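Local coordinates for protein secretory pathway GDP dissociation inhibitor (Saccharomyces cerevisiae, PDB 2BCG) that inhibits GDP dissociation from the Rab GTPase Sec4 in the yeast secretory pathway and extracts GDP-bound Ypt7 from vacuolar membranes, at residues I366-E371 / H376-P381. Sequence-based numbering, arbitrary orientation.
Sequences ISTIIE and HIELEP
Glu378 leaves its backbone with CG beside its own N (chi1 -72°) and then runs extended, which carries its carboxylate across to the backbone N of Glu371; the neighbouring Leu379 uses a similar first torsion to set its methyls against Ile366 and Thr368. The pair illustrates how a short helical connection packs onto one face of a beta-sheet: beyond strand 362-369, an inner strand of the large mixed sheet of this Rab GDI, the chain turns back, and the short, weakly bonded helix 375-378 and the residues that follow it lie over the strand.

The apolar half rests on the alternation of the strand, for Ile366 and Thr368 start out toward segment 376-381 while Ser367 between them points away. Leu379 CD2 fits against both, 3.7 Å from Ile366 CG2 and 3.7 Å from Thr368 CG2, the leucine side chain running antiparallel alongside each of the two. Thr368 thus gives its methyl to this packing while its OG1 turns to the backbone O of Asp344. Ala313, on the adjacent strand 303-317, also touches Leu379.

The polar half lies where the chain leaves the strand. Glu378 OE1 lies 3.4 Å from Ile370 CG2, the two side chains crossing at about a right angle, and is hydrogen-bonded to Thr372 OG1, in the connection between the segments. Glu378 OE2 also forms a salt bridge with Arg341, which probably offsets the negative charge of this buried glutamate. The acidic end of Glu371 turns elsewhere, to the backbone N of Lys342. Across the contact itself, Glu371 N reaches the syn side of Glu378 OE2 in a nearly straight bond of 2.9 Å (167° at the hydrogen), the oxygen being met 23° out of the carboxylate plane.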
loop_
_atom_site.group_PDB
_atom_site.type_symbol
_atom_site.label_atom_id
_atom_site.label_comp_id
_atom_site.label_asym_id
_atom_site.label_seq_id
_atom_site.Cartn_x
_atom_site.Cartn_y
_atom_site.Cartn_z
ATOM N N ILE A 366 14.676 -11.522 3.151
ATOM C CA ILE A 366 15.833 -11.735 2.284
ATOM C C ILE A 366 15.289 -12.253 0.959
ATOM O O ILE A 366 14.398 -13.122 0.942
ATOM C CB ILE A 366 16.788 -12.795 2.872
ATOM C CG1 ILE A 366 17.356 -12.348 4.247
ATOM C CG2 ILE A 366 17.922 -13.090 1.901
ATOM C CD1 ILE A 366 17.921 -13.531 5.029
ATOM N N SER A 367 15.833 -11.770 -0.149
ATOM C CA SER A 367 15.374 -12.301 -1.438
ATOM C C SER A 367 16.459 -12.286 -2.485
ATOM O O SER A 367 17.349 -11.438 -2.472
ATOM C CB SER A 367 14.146 -11.559 -1.918
ATOM O OG SER A 367 14.476 -10.269 -2.292
ATOM N N THR A 368 16.347 -13.231 -3.414
ATOM C CA THR A 368 17.223 -13.235 -4.571
ATOM C C THR A 368 16.616 -14.172 -5.599
ATOM O O THR A 368 15.726 -14.976 -5.280
ATOM C CB THR A 368 18.649 -13.701 -4.179
ATOM O OG1 THR A 368 19.576 -13.390 -5.235
ATOM C CG2 THR A 368 18.659 -15.212 -3.865
ATOM N N ILE A 369 17.069 -14.016 -6.835
ATOM C CA ILE A 369 16.756 -14.960 -7.888
ATOM C C ILE A 369 17.615 -16.221 -7.648
ATOM O O ILE A 369 18.835 -16.145 -7.464
ATOM C CB ILE A 369 17.132 -14.326 -9.243
ATOM C CG1 ILE A 369 16.217 -13.137 -9.577
ATOM C CG2 ILE A 369 17.167 -15.378 -10.365
ATOM C CD1 ILE A 369 14.750 -13.445 -9.585
ATOM N N ILE A 370 16.948 -17.361 -7.584
ATOM C CA ILE A 370 17.598 -18.636 -7.332
ATOM C C ILE A 370 18.534 -18.964 -8.492
ATOM O O ILE A 370 18.138 -18.866 -9.662
ATOM C CB ILE A 370 16.524 -19.732 -7.119
ATOM C CG1 ILE A 370 15.796 -19.528 -5.796
ATOM C CG2 ILE A 370 17.133 -21.164 -7.135
ATOM C CD1 ILE A 370 14.495 -20.308 -5.714
ATOM N N GLU A 371 19.768 -19.346 -8.163
ATOM C CA GLU A 371 20.731 -19.797 -9.199
ATOM C C GLU A 371 21.373 -21.148 -8.888
ATOM O O GLU A 371 22.231 -21.616 -9.653
ATOM C CB GLU A 371 21.793 -18.738 -9.501
ATOM C CG GLU A 371 22.691 -18.390 -8.307
ATOM C CD GLU A 371 23.685 -17.303 -8.645
ATOM O OE1 GLU A 371 24.918 -17.602 -8.660
ATOM O OE2 GLU A 371 23.238 -16.163 -8.907
ATOM N N HIS A 376 17.769 -22.583 -0.261
ATOM C CA HIS A 376 17.965 -22.155 1.137
ATOM C C HIS A 376 19.432 -21.831 1.440
ATOM O O HIS A 376 19.738 -20.838 2.110
ATOM C CB HIS A 376 17.416 -23.207 2.111
ATOM C CG HIS A 376 15.928 -23.394 2.036
ATOM N ND1 HIS A 376 15.216 -24.109 2.983
ATOM C CD2 HIS A 376 15.013 -22.952 1.137
ATOM C CE1 HIS A 376 13.932 -24.106 2.661
ATOM N NE2 HIS A 376 13.780 -23.403 1.550
ATOM N N ILE A 377 20.351 -22.636 0.907
ATOM C CA ILE A 377 21.788 -22.421 1.124
ATOM C C ILE A 377 22.309 -21.110 0.483
ATOM O O ILE A 377 23.246 -20.473 0.991
ATOM C CB ILE A 377 22.627 -23.645 0.638
ATOM C CG1 ILE A 377 22.261 -24.915 1.435
ATOM C CG2 ILE A 377 24.135 -23.345 0.635
ATOM C CD1 ILE A 377 21.568 -24.714 2.804
ATOM N N GLU A 378 21.686 -20.698 -0.624
ATOM C CA GLU A 378 22.091 -19.474 -1.318
ATOM C C GLU A 378 21.951 -18.290 -0.397
ATOM O O GLU A 378 22.700 -17.308 -0.529
ATOM C CB GLU A 378 21.232 -19.233 -2.549
ATOM C CG GLU A 378 21.560 -20.203 -3.665
ATOM C CD GLU A 378 20.664 -20.011 -4.870
ATOM O OE1 GLU A 378 20.007 -20.999 -5.253
ATOM O OE2 GLU A 378 20.619 -18.879 -5.413
ATOM N N LEU A 379 20.977 -18.364 0.513
ATOM C CA LEU A 379 20.725 -17.230 1.421
ATOM C C LEU A 379 21.616 -17.201 2.653
ATOM O O LEU A 379 21.562 -16.215 3.411
ATOM C CB LEU A 379 19.268 -17.222 1.878
ATOM C CG LEU A 379 18.264 -17.125 0.721
ATOM C CD1 LEU A 379 16.871 -16.877 1.263
ATOM C CD2 LEU A 379 18.690 -16.023 -0.257
ATOM N N GLU A 380 22.391 -18.266 2.886
ATOM C CA GLU A 380 23.210 -18.333 4.109
ATOM C C GLU A 380 24.037 -17.040 4.408
ATOM O O GLU A 380 24.035 -16.584 5.554
ATOM C CB GLU A 380 24.059 -19.615 4.160
ATOM C CG GLU A 380 24.743 -19.898 5.529
ATOM C CD GLU A 380 23.788 -20.022 6.743
ATOM O OE1 GLU A 380 22.546 -20.175 6.607
ATOM O OE2 GLU A 380 24.316 -19.984 7.882
ATOM N N PRO A 381 24.753 -16.461 3.408
ATOM C CA PRO A 381 25.534 -15.230 3.697
ATOM C C PRO A 381 24.653 -14.085 4.202
ATOM O O PRO A 381 25.108 -13.252 4.992
ATOM C CB PRO A 381 26.164 -14.874 2.349
ATOM C CG PRO A 381 26.151 -16.135 1.562
ATOM C CD PRO A 381 24.971 -16.925 2.012
#